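PDB 4ILO: CT398 from Chlamydia trachomatis, which is of unknown function but pairs a long coiled-coil hairpin with a C4-type zinc ribbon, a build consistent with nucleic-acid binding. Local coordinates for residues D6-I11 and R192-I197; Q15-K20 and L164-Q169. One frame throughout, in Å; residues are numbered along the deposited sequence.

Contact 1: D6-I11 and R192-I197; sequences DALQSI and RVVVPI
Val194 meets Leu8 and Ile11 through methyl groups alone, and both of its branches take part. CG1 lies 4.1 Å from Leu8 CD2, and Ile11 CG2 stands 4.0 Å from Val194 CG2 and equally far from Val194 CG1, so the branched end of the valine straddles the isoleucine methyl while its CG1 also reaches the leucine. These are ordinary van der Waals distances for methyl groups, though the surface buried between the two segments, 103 Å² in all, is small. The backbones stay well apart, the closest CA atoms being those of Ile11 and Val194 at 7.8 Å.

The side-chain torsions account for this geometry. Ile11 and Val194 both point their CB toward the other segment. With CG1 of Ile11 anti to the backbone N (chi1 -155°), the short branch CG2 is left between the backbone N and the carbonyl carbon, and it is this methyl that touches the strand. The CA-CB bond of Leu8 runs alongside the strand rather than at it, and only the far end of the side chain closes in: CG lies anti to the carbonyl carbon, and chi2 of 174° sends CD1 on as the extended branch and leaves CD2, the other methyl, turned to Val194 CG1. All three side chains are buried, and Leu8 and Ile11, three residues apart, come from the same side of the helix.

The contact sets strand 194-198, the first strand of the zinc-ribbon end of the chain, against the beginning of helix 2-86. Val194 also touches Leu12 of that helix and Ile232 of the parallel neighbouring strand 232-234, while Leu8 packs on Tyr234 of the same strand. Tyr182 of helix 176-189 touches both Ile11 and Val193, so that helix borders both segments.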
loop_
_atom_site.group_PDB
_atom_site.type_symbol
_atom_site.label_atom_id
_atom_site.label_comp_id
_atom_site.label_asym_id
_atom_site.label_seq_id
_atom_site.Cartn_x
_atom_site.Cartn_y
_atom_site.Cartn_z
ATOM N N ASP A 6 46.941 7.520 4.581
ATOM C CA ASP A 6 46.352 7.204 3.277
ATOM C C ASP A 6 45.184 6.231 3.415
ATOM O O ASP A 6 44.167 6.367 2.716
ATOM C CB ASP A 6 47.395 6.602 2.333
ATOM C CG ASP A 6 48.490 7.582 1.957
ATOM O OD1 ASP A 6 48.197 8.787 1.790
ATOM O OD2 ASP A 6 49.650 7.135 1.822
ATOM N N ALA A 7 45.319 5.222 4.277
ATOM C CA ALA A 7 44.203 4.308 4.480
ATOM C C ALA A 7 42.989 5.057 5.019
ATOM O O ALA A 7 41.839 4.763 4.642
ATOM C CB ALA A 7 44.602 3.166 5.417
ATOM N N LEU A 8 43.224 6.037 5.900
ATOM C CA LEU A 8 42.117 6.766 6.502
ATOM C C LEU A 8 41.457 7.651 5.466
ATOM O O LEU A 8 40.248 7.550 5.245
ATOM C CB LEU A 8 42.575 7.579 7.716
ATOM C CG LEU A 8 42.848 6.783 9.005
ATOM C CD1 LEU A 8 43.437 7.686 10.079
ATOM C CD2 LEU A 8 41.600 6.065 9.535
ATOM N N GLN A 9 42.247 8.482 4.781
ATOM C CA GLN A 9 41.693 9.345 3.743
ATOM C C GLN A 9 40.843 8.540 2.760
ATOM O O GLN A 9 39.769 8.996 2.316
ATOM C CB GLN A 9 42.840 10.070 3.030
ATOM C CG GLN A 9 42.423 11.352 2.285
ATOM C CD GLN A 9 43.625 12.117 1.664
ATOM O OE1 GLN A 9 44.798 11.808 1.932
ATOM N NE2 GLN A 9 43.321 13.121 0.839
ATOM N N SER A 10 41.276 7.314 2.452
ATOM C CA SER A 10 40.568 6.506 1.466
ATOM C C SER A 10 39.232 5.972 2.003
ATOM O O SER A 10 38.227 6.015 1.301
ATOM C CB SER A 10 41.441 5.354 1.001
ATOM O OG SER A 10 40.768 4.579 0.036
ATOM N N ILE A 11 39.226 5.415 3.216
ATOM C CA ILE A 11 37.990 4.938 3.829
ATOM C C ILE A 11 37.068 6.103 4.148
ATOM O O ILE A 11 35.847 5.969 4.083
ATOM C CB ILE A 11 38.294 4.127 5.097
ATOM C CG1 ILE A 11 37.168 3.141 5.388
ATOM C CG2 ILE A 11 38.472 5.066 6.292
ATOM C CD1 ILE A 11 36.982 2.073 4.362
ATOM N N ARG A 192 28.108 7.155 10.256
ATOM C CA ARG A 192 29.567 7.243 10.139
ATOM C C ARG A 192 30.209 6.421 11.237
ATOM O O ARG A 192 29.925 6.621 12.424
ATOM C CB ARG A 192 30.056 8.686 10.169
ATOM C CG ARG A 192 29.812 9.365 8.825
ATOM C CD ARG A 192 30.236 10.860 8.752
ATOM N NE ARG A 192 29.819 11.442 7.469
ATOM C CZ ARG A 192 28.581 11.883 7.191
ATOM N NH1 ARG A 192 27.602 11.864 8.097
ATOM N NH2 ARG A 192 28.312 12.384 5.995
ATOM N N VAL A 193 31.066 5.488 10.833
ATOM C CA VAL A 193 31.738 4.603 11.773
ATOM C C VAL A 193 33.268 4.839 11.861
ATOM O O VAL A 193 33.929 4.283 12.765
ATOM C CB VAL A 193 31.404 3.141 11.443
ATOM C CG1 VAL A 193 29.860 2.902 11.638
ATOM C CG2 VAL A 193 31.810 2.825 10.013
ATOM N N VAL A 194 33.849 5.604 10.943
ATOM C CA VAL A 194 35.220 6.103 11.065
ATOM C C VAL A 194 35.072 7.570 11.416
ATOM O O VAL A 194 34.686 8.379 10.563
ATOM C CB VAL A 194 36.010 5.924 9.763
ATOM C CG1 VAL A 194 37.510 6.334 9.976
ATOM C CG2 VAL A 194 35.933 4.499 9.279
ATOM N N VAL A 195 35.309 7.916 12.677
ATOM C CA VAL A 195 34.892 9.238 13.161
ATOM C C VAL A 195 36.022 9.924 13.915
ATOM O O VAL A 195 36.855 9.250 14.540
ATOM C CB VAL A 195 33.657 9.141 14.079
ATOM C CG1 VAL A 195 32.441 8.519 13.318
ATOM C CG2 VAL A 195 33.996 8.398 15.397
ATOM N N PRO A 196 36.102 11.250 13.894
ATOM C CA PRO A 196 37.217 11.924 14.563
ATOM C C PRO A 196 36.905 12.206 16.033
ATOM O O PRO A 196 35.744 12.179 16.479
ATOM C CB PRO A 196 37.372 13.219 13.749
ATOM C CG PRO A 196 35.939 13.532 13.285
ATOM C CD PRO A 196 35.263 12.176 13.098
ATOM N N ILE A 197 37.991 12.408 16.790
ATOM C CA ILE A 197 37.932 12.984 18.136
ATOM C C ILE A 197 37.506 14.444 18.022
ATOM O O ILE A 197 38.176 15.240 17.353
ATOM C CB ILE A 197 39.310 12.930 18.817
ATOM C CG1 ILE A 197 39.975 11.555 18.729
ATOM C CG2 ILE A 197 39.192 13.403 20.276
ATOM C CD1 ILE A 197 39.506 10.625 19.751
#

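Contact 2: Q15-K20 and L164-Q169; sequences QELDIK and LSQRTQ
Leu17 and Arg167 make the central pair, facing each other where the CA atoms of the two segments come nearest, 6.5 Å apart. Leu17 CD1 rests on the backbone of the opposing helix, 3.6 Å from Arg167 N, and is flanked by Gln166 CB at 3.9 Å. The other methyl, CD2, approaches the amide oxygen Gln166 OE1 at 3.7 Å, and the leucine and glutamine side chains cross at about a right angle.

Beside this packing Asp18 meets the arginine chain. Its OD1 lies 3.3 Å from Arg167 CD and forms a salt bridge with Arg167 NH1 at 3.4 Å. The accompanying hydrogen bond is weak: it is long, its N-H...O angle is 143°, and the carboxylate and guanidinium planes are turned 59° apart, so no paired, two-pronged bond forms. The arginine leaves its helix with CG anti to the backbone N and then bends at chi3, turning the guanidinium so that NH1 faces OD1 obliquely.

Further out, Leu164, one turn earlier on the same helix, lays CD1 over the centre of one guanidinium face, 3.8 Å above it. The other carboxylate oxygen of Asp18, OD2, hydrogen-bonds Tyr182 OH of helix 176-189. Leu17 also packs on Leu163 and Leu170, continuing the apolar seam along helix 90-171.

The axes of these segments run nearly antiparallel, 157° between their directions and 9.7 Å apart, as the two arms of a coiled-coil hairpin. The buried carboxylate thus has a partner for each oxygen, a tyrosine hydroxyl and a cation, which would probably favour its charged form. Because the hydrogen bond within the salt bridge is weak and long, the contact rests on close packing by Leu17 as well as on charge.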
loop_
_atom_site.group_PDB
_atom_site.type_symbol
_atom_site.label_atom_id
_atom_site.label_comp_id
_atom_site.label_asym_id
_atom_site.label_seq_id
_atom_site.Cartn_x
_atom_site.Cartn_y
_atom_site.Cartn_z
ATOM N N GLN A 15 33.352 6.251 2.894
ATOM C CA GLN A 15 32.306 6.436 3.881
ATOM C C GLN A 15 31.311 7.504 3.432
ATOM O O GLN A 15 30.105 7.379 3.682
ATOM C CB GLN A 15 32.920 6.788 5.225
ATOM C CG GLN A 15 31.949 6.829 6.324
ATOM C CD GLN A 15 32.592 7.091 7.643
ATOM O OE1 GLN A 15 32.480 6.293 8.564
ATOM N NE2 GLN A 15 33.294 8.219 7.744
ATOM N N GLU A 16 31.782 8.554 2.752
ATOM C CA GLU A 16 30.842 9.576 2.280
ATOM C C GLU A 16 29.912 9.022 1.198
ATOM O O GLU A 16 28.711 9.361 1.160
ATOM C CB GLU A 16 31.594 10.819 1.798
ATOM C CG GLU A 16 32.285 11.572 2.933
ATOM C CD GLU A 16 31.326 11.858 4.108
ATOM O OE1 GLU A 16 30.293 12.547 3.907
ATOM O OE2 GLU A 16 31.615 11.389 5.238
ATOM N N LEU A 17 30.430 8.136 0.340
ATOM C CA LEU A 17 29.577 7.484 -0.645
ATOM C C LEU A 17 28.553 6.586 0.037
ATOM O O LEU A 17 27.354 6.647 -0.272
ATOM C CB LEU A 17 30.424 6.701 -1.644
ATOM C CG LEU A 17 31.427 7.557 -2.417
ATOM C CD1 LEU A 17 32.350 6.685 -3.292
ATOM C CD2 LEU A 17 30.722 8.642 -3.245
ATOM N N ASP A 18 29.002 5.779 1.000
ATOM C CA ASP A 18 28.078 4.903 1.707
ATOM C C ASP A 18 26.967 5.682 2.426
ATOM O O ASP A 18 25.806 5.241 2.444
ATOM C CB ASP A 18 28.840 3.969 2.634
ATOM C CG ASP A 18 29.538 2.856 1.867
ATOM O OD1 ASP A 18 28.954 2.435 0.851
ATOM O OD2 ASP A 18 30.656 2.414 2.254
ATOM N N ILE A 19 27.286 6.835 3.026
ATOM C CA ILE A 19 26.250 7.595 3.726
ATOM C C ILE A 19 25.170 8.048 2.744
ATOM O O ILE A 19 23.960 7.893 2.994
ATOM C CB ILE A 19 26.865 8.791 4.476
ATOM C CG1 ILE A 19 27.788 8.307 5.604
ATOM C CG2 ILE A 19 25.720 9.733 5.013
ATOM C CD1 ILE A 19 27.155 7.424 6.620
ATOM N N LYS A 20 25.594 8.624 1.618
ATOM C CA LYS A 20 24.641 9.026 0.587
ATOM C C LYS A 20 23.794 7.844 0.145
ATOM O O LYS A 20 22.564 7.951 0.041
ATOM C CB LYS A 20 25.382 9.617 -0.607
ATOM C CG LYS A 20 26.058 10.936 -0.319
ATOM C CD LYS A 20 26.506 11.585 -1.611
ATOM C CE LYS A 20 27.702 12.493 -1.413
ATOM N NZ LYS A 20 28.250 12.923 -2.737
ATOM N N LEU A 164 27.720 3.713 -6.672
ATOM C CA LEU A 164 28.260 2.360 -6.577
ATOM C C LEU A 164 29.571 2.233 -7.355
ATOM O O LEU A 164 30.584 1.754 -6.823
ATOM C CB LEU A 164 27.235 1.362 -7.095
ATOM C CG LEU A 164 27.304 -0.052 -6.529
ATOM C CD1 LEU A 164 27.768 -0.067 -5.079
ATOM C CD2 LEU A 164 25.929 -0.654 -6.632
ATOM N N SER A 165 29.573 2.667 -8.618
ATOM C CA SER A 165 30.771 2.537 -9.435
ATOM C C SER A 165 31.918 3.352 -8.852
ATOM O O SER A 165 33.080 2.933 -8.917
ATOM C CB SER A 165 30.477 2.981 -10.868
ATOM O OG SER A 165 30.461 4.395 -10.975
ATOM N N GLN A 166 31.614 4.529 -8.301
ATOM C CA GLN A 166 32.631 5.305 -7.604
ATOM C C GLN A 166 33.157 4.543 -6.398
ATOM O O GLN A 166 34.375 4.492 -6.167
ATOM C CB GLN A 166 32.058 6.642 -7.149
ATOM C CG GLN A 166 31.767 7.623 -8.255
ATOM C CD GLN A 166 30.924 8.780 -7.755
ATOM O OE1 GLN A 166 31.286 9.461 -6.784
ATOM N NE2 GLN A 166 29.778 8.990 -8.394
ATOM N N ARG A 167 32.249 3.953 -5.606
ATOM C CA ARG A 167 32.681 3.186 -4.442
ATOM C C ARG A 167 33.631 2.078 -4.861
ATOM O O ARG A 167 34.634 1.817 -4.190
ATOM C CB ARG A 167 31.484 2.601 -3.683
ATOM C CG ARG A 167 31.886 1.726 -2.502
ATOM C CD ARG A 167 30.717 1.222 -1.656
ATOM N NE ARG A 167 30.472 -0.207 -1.868
ATOM C CZ ARG A 167 29.312 -0.836 -1.619
ATOM N NH1 ARG A 167 28.259 -0.182 -1.122
ATOM N NH2 ARG A 167 29.197 -2.141 -1.868
ATOM N N THR A 168 33.343 1.441 -5.996
ATOM C CA THR A 168 34.147 0.315 -6.445
ATOM C C THR A 168 35.531 0.746 -6.922
ATOM O O THR A 168 36.494 -0.001 -6.732
ATOM C CB THR A 168 33.387 -0.424 -7.537
ATOM O OG1 THR A 168 32.118 -0.824 -7.017
ATOM C CG2 THR A 168 34.168 -1.653 -7.997
ATOM N N GLN A 169 35.654 1.930 -7.544
ATOM C CA GLN A 169 36.963 2.421 -7.977
ATOM C C GLN A 169 37.840 2.844 -6.805
ATOM O O GLN A 169 39.061 2.949 -6.968
ATOM C CB GLN A 169 36.832 3.592 -8.970
ATOM C CG GLN A 169 36.504 3.203 -10.434
ATOM C CD GLN A 169 37.559 2.306 -11.090
ATOM O OE1 GLN A 169 38.692 2.216 -10.619
ATOM N NE2 GLN A 169 37.178 1.632 -12.177
#

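Both contacts use the first part of helix 2-86, but with different partners: contact 1 joins it to strand 194-198 of the zinc-ribbon end, contact 2 to the returning arm, helix 90-171. Contact 1 is small, wholly apolar and made by buried residues alone; contact 2 buries nearly twice the surface, is only partly buried, and adds a salt bridge to its leucine packing. Their centres lie 14 Å apart. Gln15, on the 15-20 segment, bridges them, its OE1 probably accepting hydrogen bonds from Val193 N and Val194 N, both at 2.8 Å. Tyr182 of helix 176-189 reaches both, touching Ile11 and bonding Asp18.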